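PDB 2OO3: protein involved in catabolism of external DNA from Legionella pneumophila subsp. pneumophila, which probably methylates the N6 atom of adenine 2030 in 23S ribosomal RNA, with S-adenosyl-L-methionine as methyl donor. Local coordinates for residues I216-V221 against S275-C280; T191-V196 against N244-F249; S44-Y49 against P123-F128. All blocks are in the same frame, centred on the assembly; numbering follows the deposited sequence. Where two conformers were deposited one is given.

How the contacts relate
Read from the N terminus, contact 3 closes first: 123-128 returns to 44-49 across 73 residues, joining the loop after strand 38-41 to helix 123-129. Contacts 1 and 2 cross along the chain, since 191-196 pairs with 244-249 while 216-221, lying between these two, pairs with 275-280. Both reach the same eight-stranded mixed sheet, contact 2 where it changes from parallel to antiparallel, contact 1 at the edge between 220-226 and 270-275. They touch: Lys219 O lies 2.9 Å from Asn244 N, a probable hydrogen bond, and Pro245 packs against Val221 and Leu279. Contact 3 lies across the chain's centre, its own centre about 34 Å from that of contact 1 and about 26 Å from that of contact 2.

Contact 1: residues I216-V221 against S275-C280; sequences ISSKSV and SGSKLC. With SO4 (sulfate ion), chain C.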
loop_
_atom_site.group_PDB
_atom_site.type_symbol
_atom_site.label_atom_id
_atom_site.label_comp_id
_atom_site.label_asym_id
_atom_site.label_seq_id
_atom_site.Cartn_x
_atom_site.Cartn_y
_atom_site.Cartn_z
ATOM N N ILE A 216 5.696 -1.750 18.728
ATOM C CA ILE A 216 5.268 -3.102 18.363
ATOM C C ILE A 216 6.462 -4.031 18.095
ATOM O O ILE A 216 6.516 -5.169 18.592
ATOM C CB ILE A 216 4.313 -3.058 17.162
ATOM C CG1 ILE A 216 3.068 -2.234 17.532
ATOM C CG2 ILE A 216 3.925 -4.493 16.700
ATOM C CD1 ILE A 216 2.107 -1.990 16.358
ATOM N N SER A 217 7.428 -3.523 17.338
ATOM C CA SER A 217 8.558 -4.297 16.889
ATOM C C SER A 217 9.663 -3.389 16.400
ATOM O O SER A 217 9.420 -2.330 15.816
ATOM C CB SER A 217 8.131 -5.263 15.760
ATOM O OG SER A 217 9.252 -5.975 15.283
ATOM N N SER A 218 10.886 -3.815 16.657
ATOM C CA SER A 218 12.075 -3.135 16.192
ATOM C C SER A 218 12.548 -3.683 14.848
ATOM O O SER A 218 13.520 -3.168 14.254
ATOM C CB SER A 218 13.186 -3.366 17.204
ATOM O OG SER A 218 13.285 -4.763 17.403
ATOM N N LYS A 219 11.900 -4.730 14.346
ATOM C CA LYS A 219 12.290 -5.223 13.012
ATOM C C LYS A 219 11.370 -4.496 12.040
ATOM O O LYS A 219 10.364 -5.065 11.558
ATOM C CB LYS A 219 12.098 -6.735 12.863
ATOM C CG LYS A 219 13.014 -7.603 13.735
ATOM C CD LYS A 219 12.863 -9.078 13.321
ATOM C CE LYS A 219 12.698 -9.980 14.515
ATOM N NZ LYS A 219 11.310 -9.953 15.061
ATOM N N SER A 220 11.688 -3.235 11.780
ATOM C CA SER A 220 10.729 -2.349 11.111
ATOM C C SER A 220 11.467 -1.403 10.169
ATOM O O SER A 220 12.675 -1.148 10.340
ATOM C CB SER A 220 9.998 -1.527 12.181
ATOM O OG SER A 220 10.914 -0.638 12.822
ATOM N N VAL A 221 10.768 -0.909 9.157
ATOM C CA VAL A 221 11.285 0.190 8.367
ATOM C C VAL A 221 10.153 1.187 8.160
ATOM O O VAL A 221 8.968 0.803 8.003
ATOM C CB VAL A 221 12.000 -0.275 7.046
ATOM C CG1 VAL A 221 11.023 -0.974 6.069
ATOM C CG2 VAL A 221 12.646 0.905 6.343
ATOM N N SER A 275 15.149 2.691 9.706
ATOM C CA SER A 275 14.894 1.344 10.129
ATOM C C SER A 275 15.007 1.214 11.640
ATOM O O SER A 275 15.730 1.982 12.316
ATOM C CB SER A 275 15.855 0.418 9.428
ATOM O OG SER A 275 17.172 0.788 9.783
ATOM N N GLY A 276 14.290 0.231 12.175
ATOM C CA GLY A 276 14.295 -0.020 13.607
ATOM C C GLY A 276 15.630 -0.509 14.114
ATOM O O GLY A 276 16.559 -0.777 13.336
ATOM N N SER A 277 15.721 -0.685 15.427
ATOM C CA SER A 277 17.003 -1.027 16.041
ATOM C C SER A 277 17.500 -2.407 15.657
ATOM O O SER A 277 18.681 -2.720 15.854
ATOM C CB SER A 277 16.911 -0.895 17.540
ATOM O OG SER A 277 15.897 -1.734 18.045
ATOM N N LYS A 278 16.602 -3.223 15.100
ATOM C CA LYS A 278 16.925 -4.596 14.763
ATOM C C LYS A 278 16.812 -4.842 13.254
ATOM O O LYS A 278 16.568 -5.974 12.814
ATOM C CB LYS A 278 16.051 -5.570 15.574
ATOM C CG LYS A 278 16.336 -5.536 17.083
ATOM C CD LYS A 278 15.415 -6.491 17.886
ATOM C CE LYS A 278 15.472 -6.148 19.352
ATOM N NZ LYS A 278 14.539 -6.999 20.125
ATOM N N LEU A 279 17.016 -3.791 12.466
ATOM C CA LEU A 279 16.832 -3.907 11.012
ATOM C C LEU A 279 17.925 -3.236 10.199
ATOM O O LEU A 279 18.309 -2.070 10.449
ATOM C CB LEU A 279 15.435 -3.408 10.585
ATOM C CG LEU A 279 14.634 -4.041 9.432
ATOM C CD1 LEU A 279 15.237 -3.717 8.068
ATOM C CD2 LEU A 279 14.448 -5.552 9.610
ATOM N N CYS A 280 18.419 -4.010 9.236
ATOM C CA CYS A 280 19.382 -3.607 8.213
ATOM C C CYS A 280 19.466 -4.722 7.141
ATOM O O CYS A 280 18.796 -4.698 6.103
ATOM C CB CYS A 280 20.775 -3.446 8.808
ATOM S SG CYS A 280 22.028 -3.269 7.505
HETATM S S SO4 C . 11.130 -7.484 18.118
HETATM O O1 SO4 C . 10.976 -7.533 16.669
HETATM O O2 SO4 C . 9.884 -7.941 18.733
HETATM O O3 SO4 C . 12.226 -8.375 18.495
HETATM O O4 SO4 C . 11.396 -6.128 18.583
#
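The outer corner of the antiparallel half of the sheet lies where strand 220-226 meets the end of edge strand 270-275, and Val221 and Ser275 make its non-hydrogen-bonded pair with CA atoms 4.2 Å apart. Beyond that pair Gly276 N donates to Ser220 O at 2.8 Å, nearly straight at 170°. The same oxygen takes a CA-H...O contact from Ser275. A type I beta turn from Gly276 to Leu279 then brings Lys278 N to Ser218 O at 3.2 Å, a longer and more bent bond; both donors stand above the plane of the carbonyl they meet. Strand order 3-2-1-4-5-7-6, with 237-243 antiparallel between 193-200 and 220-226, is that of the Rossmann-like class I methyltransferases, in keeping with the family's clan; 270-275 adds an eighth strand at the edge. Gly276 fits close against 216-221, its CA in CA-H...O contact with Ser218 O and beside Ser220 OG.

At the far end of the turn two lysines and two serines surround a sulfate ion, probably from the crystallisation liquor. Ser218 N bonds sulfate O4 at 3.1 Å; the bond of Ser218 OG, 2.6 Å from that O4, is less certain, as this serine has two conformers. Ser217 OG lies anti to its own N (chi1 177°), where it bonds sulfate O1 at 2.7 Å while accepting from Lys219 N, an ST turn. Lys219 bends at its last two torsions, curling NZ back to the same O1 at 2.9 Å. Lys278, by contrast, is extended beyond CG and carries NZ to sulfate O3 at 3.1 Å. The two ammonium groups thus reach different oxygens, and the anion's charge probably offsets theirs. Leu279 lays CB and CG against Ser220 O and CD2 beside Lys219 CA; beyond, it touches Pro250 of helix 249-263.

Contact 2: residues T191-V196 against N244-F249; sequences TGLYCV and NPPYTF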
loop_
_atom_site.group_PDB
_atom_site.type_symbol
_atom_site.label_atom_id
_atom_site.label_comp_id
_atom_site.label_asym_id
_atom_site.label_seq_id
_atom_site.Cartn_x
_atom_site.Cartn_y
_atom_site.Cartn_z
ATOM N N THR A 191 5.505 -13.185 12.849
ATOM C CA THR A 191 6.327 -13.382 11.658
ATOM C C THR A 191 5.646 -12.885 10.381
ATOM O O THR A 191 6.243 -12.949 9.297
ATOM C CB THR A 191 6.744 -14.856 11.458
ATOM O OG1 THR A 191 5.575 -15.667 11.292
ATOM C CG2 THR A 191 7.602 -15.373 12.659
ATOM N N GLY A 192 4.416 -12.375 10.509
ATOM C CA GLY A 192 3.705 -11.811 9.362
ATOM C C GLY A 192 4.378 -10.534 8.876
ATOM O O GLY A 192 5.074 -9.852 9.640
ATOM N N LEU A 193 4.191 -10.224 7.603
ATOM C CA LEU A 193 4.719 -8.983 7.016
ATOM C C LEU A 193 3.562 -7.994 7.070
ATOM O O LEU A 193 2.541 -8.216 6.408
ATOM C CB LEU A 193 5.182 -9.223 5.575
ATOM C CG LEU A 193 6.184 -8.195 4.999
ATOM C CD1 LEU A 193 6.683 -8.627 3.634
ATOM C CD2 LEU A 193 5.598 -6.800 4.921
ATOM N N TYR A 194 3.679 -6.980 7.925
ATOM C CA TYR A 194 2.654 -5.942 8.088
ATOM C C TYR A 194 3.087 -4.647 7.368
ATOM O O TYR A 194 4.209 -4.182 7.545
ATOM C CB TYR A 194 2.418 -5.653 9.587
ATOM C CG TYR A 194 1.900 -6.872 10.353
ATOM C CD1 TYR A 194 0.529 -7.091 10.520
ATOM C CD2 TYR A 194 2.782 -7.823 10.890
ATOM C CE1 TYR A 194 0.050 -8.214 11.213
ATOM C CE2 TYR A 194 2.290 -8.970 11.598
ATOM C CZ TYR A 194 0.931 -9.142 11.741
ATOM O OH TYR A 194 0.443 -10.254 12.418
ATOM N N CYS A 195 2.209 -4.094 6.542
ATOM C CA CYS A 195 2.500 -2.865 5.835
ATOM C C CYS A 195 1.326 -1.910 6.020
ATOM O O CYS A 195 0.227 -2.156 5.525
ATOM C CB CYS A 195 2.691 -3.140 4.349
ATOM S SG CYS A 195 3.101 -1.675 3.408
ATOM N N VAL A 196 1.551 -0.808 6.721
ATOM C CA VAL A 196 0.463 0.165 6.935
ATOM C C VAL A 196 0.861 1.521 6.332
ATOM O O VAL A 196 1.975 2.015 6.572
ATOM C CB VAL A 196 0.077 0.278 8.435
ATOM C CG1 VAL A 196 1.275 0.666 9.294
ATOM C CG2 VAL A 196 -1.119 1.253 8.668
ATOM N N ASN A 244 8.738 -6.560 9.678
ATOM C CA ASN A 244 9.359 -7.694 9.003
ATOM C C ASN A 244 9.604 -7.424 7.523
ATOM O O ASN A 244 9.231 -8.225 6.663
ATOM C CB ASN A 244 8.528 -8.955 9.267
ATOM C CG ASN A 244 8.550 -9.335 10.753
ATOM O OD1 ASN A 244 9.582 -9.185 11.430
ATOM N ND2 ASN A 244 7.423 -9.807 11.266
ATOM N N PRO A 245 10.235 -6.274 7.209
ATOM C CA PRO A 245 10.415 -6.037 5.792
ATOM C C PRO A 245 11.414 -7.030 5.173
ATOM O O PRO A 245 12.306 -7.553 5.883
ATOM C CB PRO A 245 10.967 -4.610 5.738
ATOM C CG PRO A 245 11.697 -4.445 7.063
ATOM C CD PRO A 245 10.799 -5.188 8.043
ATOM N N PRO A 246 11.261 -7.302 3.865
ATOM C CA PRO A 246 12.118 -8.253 3.176
ATOM C C PRO A 246 13.538 -7.786 3.087
ATOM O O PRO A 246 13.834 -6.560 3.107
ATOM C CB PRO A 246 11.532 -8.307 1.774
ATOM C CG PRO A 246 10.072 -7.821 1.951
ATOM C CD PRO A 246 10.255 -6.729 2.956
ATOM N N TYR A 247 14.399 -8.795 3.094
ATOM C CA TYR A 247 15.721 -8.754 2.522
ATOM C C TYR A 247 15.810 -7.933 1.233
ATOM O O TYR A 247 15.192 -8.276 0.190
ATOM C CB TYR A 247 16.157 -10.200 2.196
ATOM C CG TYR A 247 17.648 -10.358 1.975
ATOM C CD1 TYR A 247 18.572 -9.902 2.934
ATOM C CD2 TYR A 247 18.142 -10.958 0.802
ATOM C CE1 TYR A 247 19.960 -10.044 2.731
ATOM C CE2 TYR A 247 19.516 -11.105 0.589
ATOM C CZ TYR A 247 20.415 -10.647 1.555
ATOM O OH TYR A 247 21.767 -10.807 1.347
ATOM N N THR A 248 16.598 -6.873 1.320
ATOM C CA THR A 248 16.935 -5.990 0.210
ATOM C C THR A 248 15.909 -4.875 -0.030
ATOM O O THR A 248 16.146 -3.986 -0.852
ATOM C CB THR A 248 17.219 -6.738 -1.132
ATOM O OG1 THR A 248 15.975 -7.175 -1.702
ATOM C CG2 THR A 248 18.188 -7.934 -0.937
ATOM N N PHE A 249 14.786 -4.904 0.689
ATOM C CA PHE A 249 13.728 -3.906 0.475
ATOM C C PHE A 249 14.171 -2.465 0.799
ATOM O O PHE A 249 13.857 -1.559 0.048
ATOM C CB PHE A 249 12.464 -4.279 1.283
ATOM C CG PHE A 249 11.378 -3.252 1.202
ATOM C CD1 PHE A 249 10.505 -3.234 0.120
ATOM C CD2 PHE A 249 11.254 -2.283 2.191
ATOM C CE1 PHE A 249 9.489 -2.273 0.041
ATOM C CE2 PHE A 249 10.271 -1.310 2.117
ATOM C CZ PHE A 249 9.389 -1.297 1.025
#
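Across this contact the polar part rests on one side-chain-to-backbone bond: Asn244 ND2 donates to Gly192 O at 2.9 Å with an angle of 172° at the hydrogen. The acceptor lies in the amide plane of Asn244, so the N-H points directly at it, although the donor is tilted 30° from the carbonyl plane of Gly192. With CG beside the backbone N (chi1 -65°), the amide extends from Asn244 to the chain just ahead of strand 193-200. The same ND2 also bonds Ser190 O, which gives the amide two backbone acceptors in the loop after helix 174-188.

That loop leads into a strand of the central sheet, and 244-249 leaves the adjacent antiparallel strand 237-243. The contact therefore joins the two segments at the same end of neighbouring strands, before a type II turn from Pro246 to Phe249 starts helix 249-263.

The rest is van der Waals contact. Leu193 CG sits 3.5 Å from Asn244 O; the apolar part is Leu193 CD1 on Pro246 CG at 3.9 Å, the two side chains crossing at about a right angle. Leu30 touches Leu193, and Leu26 and Tyr29 touch Pro246, all from helix 14-30.

Contact 3: residues S44-Y49 against P123-F128; sequences SGRGIY and PTEYNF
Arg46 and Glu125 bring the two backbones to within 4.5 Å at their CA atoms, where a loop passes beside the short helix 123-129. Arg46 CA makes a CA-H...O contact with Glu125 O. Gly45, at positive phi, and Gly47 flank Arg46 in the loop; Gly45 O is buried here without a partner in the model.

The side chain of Arg46 is held on an edge and on a face. At the edge, Glu125 is gripped side-on through two nitrogens: Arg46 NE meets Glu125 OE1 at 2.6 Å, almost straight at 176°, and Arg46 NH2 meets Glu125 OE2 at 2.7 Å, less straight. Both oxygens are approached from the syn side, and the guanidinium and carboxylate planes are 28° apart, close to coplanar, as suits a bidentate salt bridge. Bending Arg46 at chi3 (58°) and Glu125 at chi2 turns the groups to each other. Over one guanidinium face lies the Phe128 ring, stacked nearly flat; Arg46 CZ is 4.2 Å from the ring centroid but off-centre, so this cation-pi contact falls toward the rim, with Arg46 NH1 3.6 Å from Phe128 CE2. Nearer the backbones, Arg46 CB touches Phe128 CB. A water donates to Glu125 OE1 at 2.7 Å, a second donor besides Arg46 NE, and also hydrogen-bonds Tyr49 OH.

The loop comes from strand 38-41 and runs into strand 48-50, which pairs with 98-100. Gly45 N bonds Glu120, a predicted S-adenosyl-L-methionine ligand just after strand 115-119, so the salt bridge ties helix 123-129 to a loop bordering the probable cofactor site.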
loop_
_atom_site.group_PDB
_atom_site.type_symbol
_atom_site.label_atom_id
_atom_site.label_comp_id
_atom_site.label_asym_id
_atom_site.label_seq_id
_atom_site.Cartn_x
_atom_site.Cartn_y
_atom_site.Cartn_z
ATOM N N SER A 44 -10.061 -2.513 1.315
ATOM C CA SER A 44 -9.837 -2.789 -0.107
ATOM C C SER A 44 -10.395 -1.775 -1.118
ATOM O O SER A 44 -9.944 -1.742 -2.267
ATOM C CB SER A 44 -10.355 -4.186 -0.457
ATOM O OG SER A 44 -9.753 -5.126 0.400
ATOM N N GLY A 45 -11.392 -0.994 -0.717
ATOM C CA GLY A 45 -12.047 -0.050 -1.612
ATOM C C GLY A 45 -12.773 -0.751 -2.757
ATOM O O GLY A 45 -13.179 -1.899 -2.635
ATOM N N ARG A 46 -12.939 -0.086 -3.888
ATOM C CA ARG A 46 -13.718 -0.686 -4.971
ATOM C C ARG A 46 -12.848 -1.469 -5.952
ATOM O O ARG A 46 -13.373 -2.181 -6.809
ATOM C CB ARG A 46 -14.541 0.376 -5.690
ATOM C CG ARG A 46 -13.711 1.438 -6.338
ATOM C CD ARG A 46 -14.563 2.407 -7.157
ATOM N NE ARG A 46 -15.598 3.070 -6.365
ATOM C CZ ARG A 46 -16.630 3.730 -6.894
ATOM N NH1 ARG A 46 -16.765 3.808 -8.223
ATOM N NH2 ARG A 46 -17.529 4.304 -6.101
ATOM N N GLY A 47 -11.529 -1.358 -5.835
ATOM C CA GLY A 47 -10.614 -2.251 -6.593
ATOM C C GLY A 47 -10.076 -1.714 -7.923
ATOM O O GLY A 47 -8.982 -2.035 -8.303
ATOM N N ILE A 48 -10.890 -0.974 -8.663
ATOM C CA ILE A 48 -10.489 -0.311 -9.906
ATOM C C ILE A 48 -11.149 1.078 -9.913
ATOM O O ILE A 48 -12.230 1.267 -9.345
ATOM C CB ILE A 48 -10.856 -1.124 -11.214
ATOM C CG1 ILE A 48 -12.381 -1.203 -11.425
ATOM C CG2 ILE A 48 -10.258 -2.549 -11.181
ATOM C CD1 ILE A 48 -12.841 -2.033 -12.693
ATOM N N TYR A 49 -10.481 2.041 -10.535
ATOM C CA TYR A 49 -10.901 3.455 -10.493
ATOM C C TYR A 49 -10.957 4.012 -11.890
ATOM O O TYR A 49 -9.957 3.968 -12.631
ATOM C CB TYR A 49 -9.946 4.278 -9.584
ATOM C CG TYR A 49 -10.003 3.710 -8.185
ATOM C CD1 TYR A 49 -10.966 4.163 -7.269
ATOM C CD2 TYR A 49 -9.174 2.664 -7.801
ATOM C CE1 TYR A 49 -11.079 3.620 -6.011
ATOM C CE2 TYR A 49 -9.279 2.102 -6.531
ATOM C CZ TYR A 49 -10.247 2.593 -5.645
ATOM O OH TYR A 49 -10.387 2.041 -4.397
ATOM N N PRO A 123 -20.878 -0.211 1.461
ATOM C CA PRO A 123 -21.668 -1.084 0.599
ATOM C C PRO A 123 -21.543 -0.833 -0.899
ATOM O O PRO A 123 -21.547 -1.791 -1.665
ATOM C CB PRO A 123 -23.103 -0.884 1.098
ATOM C CG PRO A 123 -23.092 0.414 1.798
ATOM C CD PRO A 123 -21.740 0.553 2.396
ATOM N N THR A 124 -21.459 0.429 -1.326
ATOM C CA THR A 124 -21.259 0.715 -2.752
ATOM C C THR A 124 -19.886 0.238 -3.218
ATOM O O THR A 124 -19.772 -0.391 -4.286
ATOM C CB THR A 124 -21.417 2.221 -3.078
ATOM O OG1 THR A 124 -22.727 2.639 -2.676
ATOM C CG2 THR A 124 -21.263 2.462 -4.584
ATOM N N GLU A 125 -18.860 0.556 -2.428
ATOM C CA GLU A 125 -17.493 0.163 -2.743
ATOM C C GLU A 125 -17.371 -1.368 -2.774
ATOM O O GLU A 125 -16.807 -1.952 -3.710
ATOM C CB GLU A 125 -16.511 0.749 -1.723
ATOM C CG GLU A 125 -16.535 2.286 -1.675
ATOM C CD GLU A 125 -16.533 2.885 -3.072
ATOM O OE1 GLU A 125 -15.474 2.850 -3.731
ATOM O OE2 GLU A 125 -17.609 3.341 -3.534
ATOM N N TYR A 126 -17.918 -2.005 -1.747
ATOM C CA TYR A 126 -17.939 -3.461 -1.681
ATOM C C TYR A 126 -18.611 -4.070 -2.913
ATOM O O TYR A 126 -18.104 -5.045 -3.488
ATOM C CB TYR A 126 -18.612 -3.925 -0.388
ATOM C CG TYR A 126 -19.030 -5.377 -0.425
ATOM C CD1 TYR A 126 -18.101 -6.402 -0.166
ATOM C CD2 TYR A 126 -20.350 -5.729 -0.708
ATOM C CE1 TYR A 126 -18.506 -7.770 -0.202
ATOM C CE2 TYR A 126 -20.750 -7.048 -0.747
ATOM C CZ TYR A 126 -19.818 -8.064 -0.490
ATOM O OH TYR A 126 -20.244 -9.374 -0.549
ATOM N N ASN A 127 -19.751 -3.502 -3.330
ATOM C CA ASN A 127 -20.449 -4.035 -4.491
ATOM C C ASN A 127 -19.627 -3.933 -5.769
ATOM O O ASN A 127 -19.727 -4.814 -6.620
ATOM C CB ASN A 127 -21.841 -3.394 -4.699
ATOM C CG ASN A 127 -22.890 -3.884 -3.678
ATOM O OD1 ASN A 127 -23.605 -3.067 -3.105
ATOM N ND2 ASN A 127 -22.983 -5.195 -3.452
ATOM N N PHE A 128 -18.804 -2.886 -5.891
ATOM C CA PHE A 128 -17.904 -2.768 -7.045
ATOM C C PHE A 128 -16.762 -3.755 -6.952
ATOM O O PHE A 128 -16.343 -4.304 -7.939
ATOM C CB PHE A 128 -17.311 -1.366 -7.163
ATOM C CG PHE A 128 -18.199 -0.373 -7.843
ATOM C CD1 PHE A 128 -18.399 -0.420 -9.225
ATOM C CD2 PHE A 128 -18.787 0.663 -7.116
ATOM C CE1 PHE A 128 -19.222 0.527 -9.853
ATOM C CE2 PHE A 128 -19.611 1.619 -7.734
ATOM C CZ PHE A 128 -19.831 1.546 -9.104
HETATM O O HOH W 1 -12.993 2.822 -2.787
#